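Putative dioxygenase (1H-3-hydroxy-4-oxoquinaldine 2,4-dioxygenase) (Mycobacteroides abscessus subsp. abscessus, PDB 6RA3) cleaves the heterocyclic ring of the Pseudomonas quinolone signal with dioxygen, giving N-octanoylanthranilate and carbon monoxide and so degrading a quorum-sensing molecule. Local coordinates at residues P21-V26 and D262-A267; D77-L82 and L103-R108; A37-L42 and T51-W56; D228-A231 and W235-Y238; T3-N8 and I12-Q17. One frame throughout, in Å; residues are numbered along the deposited sequence.

Interaction 1: P21-V26 and D262-A267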
# COMPACT_ATOMS: atom_id res chain seq x y z
N PRO A 21 -9.76 -22.07 13.26
CA PRO A 21 -11.21 -22.08 13.46
C PRO A 21 -11.63 -21.44 14.78
O PRO A 21 -10.84 -21.30 15.72
CB PRO A 21 -11.58 -23.57 13.44
CG PRO A 21 -10.29 -24.31 13.12
CD PRO A 21 -9.20 -23.39 13.57
N GLY A 22 -12.90 -21.08 14.84
CA GLY A 22 -13.45 -20.44 16.01
C GLY A 22 -13.81 -19.00 15.71
O GLY A 22 -13.82 -18.58 14.54
N PRO A 23 -14.10 -18.22 16.75
CA PRO A 23 -14.44 -16.81 16.54
C PRO A 23 -13.28 -16.01 15.98
O PRO A 23 -12.12 -16.24 16.32
CB PRO A 23 -14.82 -16.31 17.95
CG PRO A 23 -15.17 -17.53 18.71
CD PRO A 23 -14.25 -18.60 18.17
N VAL A 24 -13.64 -15.04 15.15
CA VAL A 24 -12.70 -14.15 14.50
C VAL A 24 -12.43 -12.95 15.41
O VAL A 24 -13.37 -12.37 15.97
CB VAL A 24 -13.27 -13.71 13.14
CG1 VAL A 24 -12.36 -12.69 12.40
CG2 VAL A 24 -13.56 -14.93 12.28
N PHE A 25 -11.17 -12.59 15.58
CA PHE A 25 -10.86 -11.29 16.17
C PHE A 25 -11.12 -10.16 15.17
O PHE A 25 -10.61 -10.19 14.04
CB PHE A 25 -9.42 -11.25 16.65
CG PHE A 25 -9.16 -12.08 17.86
CD1 PHE A 25 -9.98 -11.99 18.98
CD2 PHE A 25 -8.08 -12.96 17.89
CE1 PHE A 25 -9.73 -12.75 20.10
CE2 PHE A 25 -7.83 -13.72 19.02
CZ PHE A 25 -8.65 -13.62 20.12
N VAL A 26 -11.89 -9.14 15.58
CA VAL A 26 -12.14 -7.96 14.75
C VAL A 26 -11.64 -6.75 15.52
O VAL A 26 -12.16 -6.41 16.60
CB VAL A 26 -13.62 -7.81 14.37
CG1 VAL A 26 -13.82 -6.54 13.54
CG2 VAL A 26 -14.11 -9.01 13.60
N ASP A 262 -7.56 -15.13 26.11
CA ASP A 262 -8.23 -15.62 27.32
C ASP A 262 -9.73 -15.34 27.30
O ASP A 262 -10.55 -16.23 27.58
CB ASP A 262 -7.59 -14.97 28.55
CG ASP A 262 -8.30 -15.36 29.83
OD1 ASP A 262 -8.01 -16.46 30.35
OD2 ASP A 262 -9.16 -14.57 30.30
N LEU A 263 -10.13 -14.10 27.00
CA LEU A 263 -11.54 -13.76 26.90
C LEU A 263 -12.28 -14.68 25.94
O LEU A 263 -13.38 -15.17 26.23
CB LEU A 263 -11.68 -12.29 26.45
CG LEU A 263 -13.10 -11.78 26.15
CD1 LEU A 263 -13.97 -11.86 27.39
CD2 LEU A 263 -13.06 -10.33 25.63
N LEU A 264 -11.68 -14.90 24.76
CA LEU A 264 -12.30 -15.77 23.76
C LEU A 264 -12.43 -17.18 24.30
O LEU A 264 -13.50 -17.81 24.20
CB LEU A 264 -11.45 -15.75 22.48
CG LEU A 264 -11.97 -16.53 21.27
CD1 LEU A 264 -11.59 -15.83 19.96
CD2 LEU A 264 -11.42 -17.94 21.27
N ALA A 265 -11.36 -17.69 24.91
CA ALA A 265 -11.37 -19.06 25.43
C ALA A 265 -12.53 -19.26 26.39
O ALA A 265 -13.28 -20.24 26.28
CB ALA A 265 -10.03 -19.35 26.10
N GLY A 266 -12.71 -18.31 27.32
CA GLY A 266 -13.78 -18.41 28.30
C GLY A 266 -15.16 -18.52 27.70
O GLY A 266 -16.07 -19.08 28.31
N ALA A 267 -15.36 -17.98 26.50
CA ALA A 267 -16.71 -17.83 25.97
C ALA A 267 -16.98 -18.74 24.77
O ALA A 267 -18.13 -18.85 24.32
CB ALA A 267 -16.96 -16.35 25.59

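Interaction 2: D77-L82 and L103-R108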
# COMPACT_ATOMS: atom_id res chain seq x y z
N ASP A 77 -21.35 -0.41 9.18
CA ASP A 77 -20.28 -0.66 8.21
C ASP A 77 -19.48 -1.91 8.58
O ASP A 77 -19.15 -2.73 7.72
CB ASP A 77 -19.28 0.50 8.13
CG ASP A 77 -19.86 1.81 7.61
OD1 ASP A 77 -19.17 2.83 7.80
OD2 ASP A 77 -20.96 1.82 7.02
N THR A 78 -19.10 -2.01 9.86
CA THR A 78 -18.29 -3.13 10.32
C THR A 78 -19.06 -4.43 10.18
O THR A 78 -18.51 -5.43 9.71
CB THR A 78 -17.88 -2.90 11.78
OG1 THR A 78 -17.05 -1.74 11.86
CG2 THR A 78 -17.10 -4.12 12.35
N ILE A 79 -20.35 -4.41 10.53
CA ILE A 79 -21.18 -5.59 10.36
C ILE A 79 -21.34 -5.93 8.89
O ILE A 79 -21.35 -7.11 8.51
CB ILE A 79 -22.55 -5.38 11.04
CG1 ILE A 79 -22.39 -5.25 12.55
CG2 ILE A 79 -23.51 -6.53 10.67
CD1 ILE A 79 -23.66 -4.88 13.29
N GLY A 80 -21.53 -4.93 8.04
CA GLY A 80 -21.71 -5.21 6.63
C GLY A 80 -20.46 -5.83 6.03
O GLY A 80 -20.55 -6.72 5.17
N LEU A 81 -19.29 -5.37 6.48
CA LEU A 81 -18.03 -5.93 6.02
C LEU A 81 -17.89 -7.39 6.44
O LEU A 81 -17.49 -8.25 5.65
CB LEU A 81 -16.86 -5.12 6.57
CG LEU A 81 -15.49 -5.52 6.03
CD1 LEU A 81 -15.31 -4.95 4.62
CD2 LEU A 81 -14.41 -5.04 6.94
N LEU A 82 -18.25 -7.70 7.68
CA LEU A 82 -18.08 -9.07 8.18
C LEU A 82 -19.00 -10.06 7.46
O LEU A 82 -18.58 -11.18 7.12
CB LEU A 82 -18.28 -9.08 9.69
CG LEU A 82 -17.23 -8.22 10.40
CD1 LEU A 82 -17.52 -7.94 11.91
CD2 LEU A 82 -15.82 -8.82 10.30
N LEU A 103 -20.02 -2.03 21.20
CA LEU A 103 -21.20 -2.40 21.99
C LEU A 103 -22.47 -2.32 21.15
O LEU A 103 -23.38 -3.15 21.28
CB LEU A 103 -21.28 -1.52 23.23
CG LEU A 103 -20.03 -1.69 24.10
CD1 LEU A 103 -19.91 -0.63 25.17
CD2 LEU A 103 -20.07 -3.07 24.75
N GLU A 104 -22.55 -1.34 20.25
CA GLU A 104 -23.68 -1.29 19.34
C GLU A 104 -23.70 -2.53 18.47
O GLU A 104 -24.76 -3.12 18.26
CB GLU A 104 -23.61 -0.01 18.47
CG GLU A 104 -24.75 0.13 17.46
CD GLU A 104 -26.14 0.17 18.11
OE1 GLU A 104 -26.22 0.58 19.29
OE2 GLU A 104 -27.14 -0.21 17.45
N ILE A 105 -22.52 -2.96 17.98
CA ILE A 105 -22.46 -4.18 17.16
C ILE A 105 -22.89 -5.38 18.00
O ILE A 105 -23.64 -6.25 17.52
CB ILE A 105 -21.05 -4.38 16.58
CG1 ILE A 105 -20.68 -3.26 15.59
CG2 ILE A 105 -20.94 -5.77 15.91
CD1 ILE A 105 -19.15 -3.11 15.33
N ALA A 106 -22.41 -5.47 19.24
CA ALA A 106 -22.82 -6.60 20.08
C ALA A 106 -24.33 -6.62 20.28
O ALA A 106 -24.95 -7.69 20.25
CB ALA A 106 -22.12 -6.54 21.43
N ASP A 107 -24.94 -5.44 20.44
CA ASP A 107 -26.37 -5.38 20.68
C ASP A 107 -27.17 -5.77 19.45
O ASP A 107 -28.24 -6.38 19.55
CB ASP A 107 -26.76 -3.97 21.13
CG ASP A 107 -28.19 -3.89 21.63
OD1 ASP A 107 -28.75 -4.94 22.03
OD2 ASP A 107 -28.76 -2.77 21.62
N ARG A 108 -26.66 -5.42 18.26
CA ARG A 108 -27.44 -5.69 17.06
C ARG A 108 -27.46 -7.16 16.69
O ARG A 108 -28.45 -7.64 16.12
CB ARG A 108 -26.89 -4.87 15.90
CG ARG A 108 -27.07 -3.37 16.07
CD ARG A 108 -26.62 -2.62 14.85
NE ARG A 108 -26.84 -1.19 15.03
CZ ARG A 108 -26.85 -0.30 14.05
NH1 ARG A 108 -26.65 -0.70 12.81
NH2 ARG A 108 -27.06 0.98 14.31

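Interaction 3: A37-L42 and T51-W56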
# COMPACT_ATOMS: atom_id res chain seq x y z
N ALA A 37 -3.15 0.87 14.50
CA ALA A 37 -3.26 0.81 15.95
C ALA A 37 -3.04 -0.60 16.48
O ALA A 37 -2.78 -0.78 17.68
CB ALA A 37 -4.63 1.32 16.42
N TYR A 38 -3.13 -1.61 15.60
CA TYR A 38 -3.05 -3.01 15.99
C TYR A 38 -1.87 -3.73 15.35
O TYR A 38 -1.81 -4.96 15.42
CB TYR A 38 -4.36 -3.72 15.66
CG TYR A 38 -5.48 -3.24 16.55
CD1 TYR A 38 -5.70 -3.83 17.79
CD2 TYR A 38 -6.28 -2.17 16.18
CE1 TYR A 38 -6.72 -3.40 18.61
CE2 TYR A 38 -7.32 -1.73 17.00
CZ TYR A 38 -7.52 -2.35 18.23
OH TYR A 38 -8.52 -1.93 19.07
N ASP A 39 -0.91 -3.00 14.78
CA ASP A 39 0.29 -3.64 14.26
C ASP A 39 1.01 -4.43 15.34
O ASP A 39 1.54 -5.51 15.07
CB ASP A 39 1.26 -2.60 13.68
CG ASP A 39 0.89 -2.16 12.26
OD1 ASP A 39 0.01 -2.80 11.65
OD2 ASP A 39 1.47 -1.17 11.79
N GLY A 40 1.08 -3.88 16.56
CA GLY A 40 1.83 -4.54 17.62
C GLY A 40 1.18 -5.84 18.07
O GLY A 40 1.88 -6.80 18.39
N MET A 41 -0.15 -5.86 18.15
CA MET A 41 -0.90 -7.02 18.60
C MET A 41 -1.10 -8.04 17.48
O MET A 41 -1.32 -9.22 17.77
CB MET A 41 -2.28 -6.61 19.11
CG MET A 41 -2.32 -5.91 20.51
SD MET A 41 -3.97 -5.29 20.91
CE MET A 41 -5.00 -6.73 20.86
N LEU A 42 -1.05 -7.60 16.23
CA LEU A 42 -1.42 -8.45 15.10
C LEU A 42 -0.66 -9.78 15.06
O LEU A 42 -1.30 -10.81 14.82
CB LEU A 42 -1.18 -7.66 13.82
CG LEU A 42 -1.46 -8.47 12.55
CD1 LEU A 42 -2.88 -8.98 12.53
CD2 LEU A 42 -1.18 -7.58 11.37
N THR A 51 -7.97 -13.00 12.09
CA THR A 51 -8.04 -11.63 12.56
C THR A 51 -8.35 -10.70 11.39
O THR A 51 -7.66 -10.73 10.37
CB THR A 51 -6.73 -11.27 13.23
OG1 THR A 51 -6.57 -12.10 14.38
CG2 THR A 51 -6.70 -9.78 13.63
N VAL A 52 -9.41 -9.90 11.54
CA VAL A 52 -9.85 -8.91 10.55
C VAL A 52 -9.68 -7.55 11.22
O VAL A 52 -10.36 -7.26 12.21
CB VAL A 52 -11.31 -9.13 10.11
CG1 VAL A 52 -11.80 -7.95 9.24
CG2 VAL A 52 -11.49 -10.43 9.39
N ARG A 53 -8.75 -6.75 10.71
CA ARG A 53 -8.56 -5.39 11.22
C ARG A 53 -9.39 -4.43 10.36
O ARG A 53 -9.31 -4.49 9.13
CB ARG A 53 -7.10 -4.98 11.22
CG ARG A 53 -6.20 -5.86 12.05
CD ARG A 53 -4.84 -5.23 12.20
NE ARG A 53 -4.14 -5.27 10.92
CZ ARG A 53 -3.01 -4.62 10.65
NH1 ARG A 53 -2.42 -3.87 11.56
NH2 ARG A 53 -2.47 -4.75 9.45
N VAL A 54 -10.20 -3.59 11.01
CA VAL A 54 -11.21 -2.80 10.31
C VAL A 54 -10.93 -1.32 10.53
O VAL A 54 -10.66 -0.89 11.65
CB VAL A 54 -12.63 -3.15 10.77
CG1 VAL A 54 -13.63 -2.21 10.12
CG2 VAL A 54 -12.97 -4.57 10.44
N CYS A 55 -11.03 -0.56 9.45
CA CYS A 55 -10.93 0.90 9.49
C CYS A 55 -12.33 1.48 9.45
O CYS A 55 -13.22 0.92 8.81
CB CYS A 55 -10.12 1.42 8.29
SG CYS A 55 -8.36 1.08 8.28
N TRP A 56 -12.53 2.60 10.16
CA TRP A 56 -13.78 3.35 10.01
C TRP A 56 -13.85 4.01 8.63
O TRP A 56 -12.84 4.27 7.98
CB TRP A 56 -13.87 4.43 11.09
CG TRP A 56 -13.64 3.95 12.47
CD1 TRP A 56 -12.68 4.37 13.35
CD2 TRP A 56 -14.39 2.93 13.15
NE1 TRP A 56 -12.79 3.68 14.53
CE2 TRP A 56 -13.83 2.79 14.43
CE3 TRP A 56 -15.49 2.13 12.80
CZ2 TRP A 56 -14.33 1.87 15.36
CZ3 TRP A 56 -15.97 1.22 13.72
CH2 TRP A 56 -15.40 1.12 14.99

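Interaction 4: D228-A231 and W235-Y238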
# COMPACT_ATOMS: atom_id res chain seq x y z
N ASP A 228 -17.52 -3.09 41.49
CA ASP A 228 -18.94 -2.90 41.70
C ASP A 228 -19.73 -3.38 40.50
O ASP A 228 -20.71 -4.12 40.63
CB ASP A 228 -19.18 -1.41 41.98
CG ASP A 228 -20.54 -1.12 42.55
OD1 ASP A 228 -21.56 -1.60 41.99
OD2 ASP A 228 -20.58 -0.36 43.55
N PHE A 229 -19.32 -2.94 39.30
CA PHE A 229 -20.01 -3.38 38.09
C PHE A 229 -19.81 -4.88 37.88
O PHE A 229 -20.76 -5.60 37.55
CB PHE A 229 -19.50 -2.57 36.89
CG PHE A 229 -20.45 -2.56 35.73
CD1 PHE A 229 -21.56 -1.72 35.73
CD2 PHE A 229 -20.26 -3.40 34.65
CE1 PHE A 229 -22.46 -1.72 34.68
CE2 PHE A 229 -21.14 -3.41 33.60
CZ PHE A 229 -22.25 -2.57 33.61
N ALA A 230 -18.59 -5.38 38.12
CA ALA A 230 -18.30 -6.79 37.92
C ALA A 230 -19.05 -7.68 38.92
O ALA A 230 -19.45 -8.79 38.57
CB ALA A 230 -16.80 -7.04 38.01
N ALA A 231 -19.24 -7.19 40.15
CA ALA A 231 -20.02 -7.93 41.15
C ALA A 231 -21.49 -8.01 40.79
O ALA A 231 -22.14 -9.02 41.10
CB ALA A 231 -19.84 -7.29 42.51
N TRP A 235 -21.28 -11.28 33.43
CA TRP A 235 -20.70 -11.22 32.09
C TRP A 235 -19.60 -10.18 31.96
O TRP A 235 -18.93 -10.14 30.92
CB TRP A 235 -21.78 -10.95 31.04
CG TRP A 235 -22.80 -9.94 31.43
CD1 TRP A 235 -24.06 -10.20 31.90
CD2 TRP A 235 -22.68 -8.51 31.38
NE1 TRP A 235 -24.73 -9.02 32.14
CE2 TRP A 235 -23.90 -7.97 31.83
CE3 TRP A 235 -21.65 -7.64 31.00
CZ2 TRP A 235 -24.12 -6.59 31.91
CZ3 TRP A 235 -21.87 -6.27 31.08
CH2 TRP A 235 -23.10 -5.76 31.53
N PHE A 236 -19.40 -9.33 32.95
CA PHE A 236 -18.41 -8.27 32.88
C PHE A 236 -17.18 -8.67 33.67
O PHE A 236 -17.28 -9.24 34.75
CB PHE A 236 -18.97 -6.94 33.41
CG PHE A 236 -18.00 -5.79 33.29
CD1 PHE A 236 -17.99 -4.98 32.16
CD2 PHE A 236 -17.10 -5.50 34.32
CE1 PHE A 236 -17.10 -3.89 32.06
CE2 PHE A 236 -16.21 -4.42 34.22
CZ PHE A 236 -16.20 -3.62 33.09
N SER A 237 -16.02 -8.36 33.10
CA SER A 237 -14.73 -8.50 33.76
C SER A 237 -13.88 -7.35 33.29
O SER A 237 -14.24 -6.62 32.37
CB SER A 237 -14.04 -9.84 33.43
OG SER A 237 -13.83 -9.96 32.03
N TYR A 238 -12.72 -7.21 33.91
CA TYR A 238 -11.88 -6.06 33.65
C TYR A 238 -10.50 -6.34 34.23
O TYR A 238 -10.30 -7.27 35.01
CB TYR A 238 -12.46 -4.78 34.28
CG TYR A 238 -12.19 -4.67 35.78
CD1 TYR A 238 -11.02 -4.07 36.25
CD2 TYR A 238 -13.09 -5.17 36.71
CE1 TYR A 238 -10.76 -3.97 37.60
CE2 TYR A 238 -12.85 -5.07 38.07
CZ TYR A 238 -11.68 -4.46 38.51
OH TYR A 238 -11.42 -4.35 39.86

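Interaction 5: T3-N8 and I12-Q17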
# COMPACT_ATOMS: atom_id res chain seq x y z
N THR A 3 -6.71 -3.92 1.83
CA THR A 3 -7.78 -4.10 0.88
C THR A 3 -8.96 -3.22 1.29
O THR A 3 -9.05 -2.78 2.44
CB THR A 3 -8.19 -5.56 0.85
OG1 THR A 3 -8.21 -6.03 2.19
CG2 THR A 3 -7.20 -6.41 0.07
N THR A 4 -9.87 -3.00 0.36
CA THR A 4 -11.08 -2.24 0.60
C THR A 4 -12.28 -2.95 0.03
O THR A 4 -12.18 -3.66 -0.98
CB THR A 4 -11.03 -0.85 -0.04
OG1 THR A 4 -10.92 -0.99 -1.47
CG2 THR A 4 -9.89 -0.07 0.51
N LYS A 5 -13.42 -2.68 0.64
CA LYS A 5 -14.71 -2.97 0.05
C LYS A 5 -15.61 -1.76 0.25
O LYS A 5 -15.48 -1.01 1.22
CB LYS A 5 -15.46 -4.18 0.68
CG LYS A 5 -15.01 -5.53 0.26
CD LYS A 5 -15.72 -6.62 1.08
CE LYS A 5 -15.30 -8.03 0.60
NZ LYS A 5 -15.86 -8.34 -0.75
N THR A 6 -16.52 -1.58 -0.70
CA THR A 6 -17.66 -0.69 -0.55
C THR A 6 -18.71 -1.37 0.34
O THR A 6 -19.25 -2.42 -0.03
CB THR A 6 -18.24 -0.37 -1.92
OG1 THR A 6 -17.23 0.28 -2.71
CG2 THR A 6 -19.47 0.55 -1.82
N VAL A 7 -18.98 -0.79 1.50
CA VAL A 7 -20.05 -1.24 2.40
C VAL A 7 -20.95 -0.05 2.73
O VAL A 7 -20.44 1.00 3.13
CB VAL A 7 -19.50 -1.82 3.72
CG1 VAL A 7 -20.63 -2.48 4.52
CG2 VAL A 7 -18.37 -2.78 3.46
N ASN A 8 -22.26 -0.22 2.60
CA ASN A 8 -23.20 0.88 2.81
C ASN A 8 -22.76 2.08 1.96
O ASN A 8 -22.81 3.24 2.40
CB ASN A 8 -23.31 1.28 4.29
CG ASN A 8 -23.76 0.11 5.22
OD1 ASN A 8 -24.63 -0.68 4.90
ND2 ASN A 8 -23.12 0.03 6.38
N ILE A 12 -14.56 1.01 3.00
CA ILE A 12 -14.07 0.45 4.26
C ILE A 12 -12.76 -0.28 3.99
O ILE A 12 -12.77 -1.34 3.35
CB ILE A 12 -15.11 -0.51 4.89
CG1 ILE A 12 -16.45 0.20 5.05
CG2 ILE A 12 -14.59 -1.10 6.21
CD1 ILE A 12 -16.39 1.45 5.98
N ALA A 13 -11.67 0.23 4.52
CA ALA A 13 -10.39 -0.45 4.45
C ALA A 13 -10.27 -1.49 5.55
O ALA A 13 -10.78 -1.31 6.66
CB ALA A 13 -9.25 0.53 4.59
N PHE A 14 -9.55 -2.55 5.25
CA PHE A 14 -9.40 -3.66 6.18
C PHE A 14 -8.23 -4.54 5.74
O PHE A 14 -7.66 -4.37 4.65
CB PHE A 14 -10.70 -4.46 6.26
CG PHE A 14 -11.00 -5.25 5.02
CD1 PHE A 14 -11.63 -4.66 3.94
CD2 PHE A 14 -10.66 -6.61 4.94
CE1 PHE A 14 -11.90 -5.38 2.79
CE2 PHE A 14 -10.93 -7.33 3.79
CZ PHE A 14 -11.57 -6.72 2.72
N ASP A 15 -7.84 -5.45 6.63
CA ASP A 15 -7.09 -6.63 6.21
C ASP A 15 -7.56 -7.84 7.01
O ASP A 15 -8.20 -7.72 8.06
CB ASP A 15 -5.57 -6.41 6.28
CG ASP A 15 -5.02 -6.37 7.69
OD1 ASP A 15 -3.77 -6.32 7.80
OD2 ASP A 15 -5.79 -6.40 8.68
N ASP A 16 -7.27 -9.00 6.46
CA ASP A 16 -7.84 -10.28 6.87
C ASP A 16 -6.70 -11.29 6.87
O ASP A 16 -6.15 -11.57 5.82
CB ASP A 16 -8.96 -10.66 5.90
CG ASP A 16 -9.44 -12.08 6.07
OD1 ASP A 16 -9.14 -12.66 7.13
OD2 ASP A 16 -10.12 -12.59 5.12
N GLN A 17 -6.34 -11.80 8.05
CA GLN A 17 -5.16 -12.65 8.24
C GLN A 17 -5.52 -13.80 9.18
O GLN A 17 -6.21 -13.59 10.18
CB GLN A 17 -3.98 -11.85 8.83
CG GLN A 17 -3.51 -10.69 7.97
CD GLN A 17 -2.16 -10.17 8.36
OE1 GLN A 17 -1.20 -10.94 8.56
NE2 GLN A 17 -2.05 -8.87 8.47
O HOH W 1 -7.39 -8.83 3.19

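Interaction 1: P21-V26 and D262-A267
P23 and L264 are the residues whose backbones come nearest, with CA atoms 7.6 Å apart, a spacing too wide for the backbones to touch, so the L264 side chain spans it. The contact is a helix-on-sheet packing of the alpha/beta hydrolase fold: the end of the C-terminal helix 253-266 lies against the start of strand 24-28, which exchanges backbone hydrogen bonds with V52 on one flank and V91 on the other. A single leucine does the work from the helix. L264 carries CG anti to its backbone N (chi1 -176°), which aims the side chain at the strand, and its second torsion of 147° lies well off the staggered values. CD1 thereby comes between P23 and F25, 3.8 Å from P23 CB. F25 does not start out pointing at the helix; with CG beside the backbone N (chi1 -72°) its ring swings round until the far end meets the leucine at a slant. On the same helix, L263 reaches A116 and M118 of strand 116-120, so successive residues rest on different strands. The side-chain packing is apolar, and its shortest approach is that of L264 CD1 to F25 CE1, 3.6 Å, with F25 CZ at 3.7 Å from the same methyl.

Interaction 2: D77-L82 and L103-R108
Two helices of the alpha/beta hydrolase core, 71-84 and 99-109, meet here through I79 and I105, whose CA atoms lie 7.1 Å apart. The second follows strand 90-95 and the turn bearing H97, a probable substrate-binding residue, where the nucleophile elbow lies in hydrolases of this fold. The segment axes come within 10.6 Å at a crossing angle of -57°, so contact is confined to a few side chains. I79 and I105 lie alongside each other, running in opposite senses, I79 CG1 resting 3.7 Å from I105 CG2. The other branch of I105 ends in CD1, which meets T78 CG2 at 3.8 Å with the two side chains nearly perpendicular; T78 turns its hydroxyl to the carbonyl O of M74. At the outer margin I79 CD1 touches the aliphatic part of R108, 4.0 Å from CD. The chain of R108 is held by E104 one turn earlier: R108 NE gives E104 OE2 an almost straight bond of 2.6 Å (175°), in the guanidinium plane and on the anti lone pair. Beneath the pair lies the sheet, where T78 and I105 both rest on L28 of strand 24-28 and L82 packs on V26.

Interaction 3: A37-L42 and T51-W56
The charged part of the contact is the salt bridge between D39 and R53. R53 NH1 donates to D39 OD1 over 2.7 Å with an N-H...O angle of 155°; the oxygen lies close to the guanidinium plane, whereas the carboxylate plane is turned 43° from it, so the two groups share one bond instead of a paired, coplanar set. R53 NH2 has its own salt bridge to D15 OD1 of strand 10-17. Two carboxylates thus serve this buried arginine, which would be expected to favour its charged form. A bend at its third torsion (-70°) turns the head toward the loop. The apolar part is led by L42: its CD2 sits 3.5 Å above the guanidinium plane, over the centre, while CD1 touches T51 CG2 at 4.1 Å. Y38 adds CB beside the arginine stem, 3.8 Å from R53 CD, and sends its ring away to place OH on the carbonyl O of L28; its side chain is about 11 Å from that of the likely active-site H246. The loop that follows strand 24-28 in this alpha/beta hydrolase fold, together with the start of helix 42-48, is thereby tied to strand 51-54, which lies between strands 10-17 and 24-28.

Interaction 4: D228-A231 and W235-Y238
An aromatic cluster of F229, W235 and F236 makes up most of this contact between helix 221-232 and the strand that follows it. F229 meets F236 in a T-shaped (edge-to-face) pair: the ring centroids are 5.0 Å apart and the planes stand at 82°. The edge belongs to F229, whose CD2 lies 3.5 Å above the plane of F236, displaced from the centre toward the rim, and F236 CG is the ring atom closest to it. Both phenylalanines have CG anti to the backbone N, which turns each ring toward the other segment. The next atom along the same edge, F229 CE2, reaches W235 CH2 at 3.7 Å. In that pair the planes are 76° apart, the centroids are 5.8 Å apart and the approach is oblique. W235 starts out across the line of contact; with CG between the backbone N and the carbonyl carbon (chi1 41°), its six-membered ring is brought round to F229. The chain order explains such closeness: strand 209-214, helix 221-232 and strand 236-240 form a beta-alpha-beta unit, and a short turn containing H233 leads from the helix into the outermost strand of the sheet. A230 and F236 accordingly have CA atoms only 5.3 Å apart. A230 CB lies 4.0 Å from F236 CD2 and approaches the ring edge of Y238, 4.4 Å from CD2. Beyond the cluster, M201 of helix 197-202 packs on W235 and F236, and M198 of that helix on F229.

Interaction 5: T3-N8 and I12-Q17
F14, T3 and I12 bury the largest areas in this antiparallel hairpin of strands 3-7 and 10-17. F14 and T3 form a hydrogen-bonded pair, with T3 N to F14 O at 3.0 Å and F14 N to T3 O at 2.9 Å. The ring of F14 leans back over its partner strand because CG lies between the backbone N and the carbonyl carbon (chi1 71°). One ring face receives T3 OG1, 3.4 Å above the plane and offset toward the rim, while the backbone N of K5 lies at the ring edge. T3 OG1 is also 3.0 Å from F14 O and 3.1 Å from a water that weakly accepts from D16 N; which of them takes the hydroxyl proton is unsettled. I12 makes the second hydrogen-bonded pair, I12 N to K5 O at 2.8 Å and K5 N to I12 O at 3.1 Å, and its CG1 packs on V7 CG2 at 3.9 Å. Between these pairs T4 and A13 face each other as a non-hydrogen-bonded pair, their side chains on the opposite face from T3, K5, I12 and F14. The segment axes run at 134°, a marked twist. K5 sends NZ to the carbonyl O of R63 of the second subunit. Within the chain the hairpin forms one margin of the sheet: K5, V7 and F14 rest on L81 of helix 71-84, and strand 10-17 pairs antiparallel with strand 51-54.

How the interactions relate
Four of the contacts reach the one central sheet directly: interaction 5 builds its first margin, interaction 4 includes the strand at the opposite margin, about 33 Å away between centres, and interactions 1 and 3 hold the neighbouring strands 24-28 and 51-54. Interaction 2 packs on that sheet through both of its helices; on helix 71-84, L82 CD2 lies 3.7 Å from V26 CG2 of interaction 1. Interactions 3 and 5 are buried; the others are only partly so. Chemistry follows position: backbone bonds at the hairpin, a charged pair in the loop-to-strand contact, aromatic edges in the beta-alpha-beta unit, leucine against proline and a phenylalanine ring in interaction 1, largely aliphatic packing in interaction 2. N8 ND2 bonds to D77 OD2, joining interactions 5 and 2.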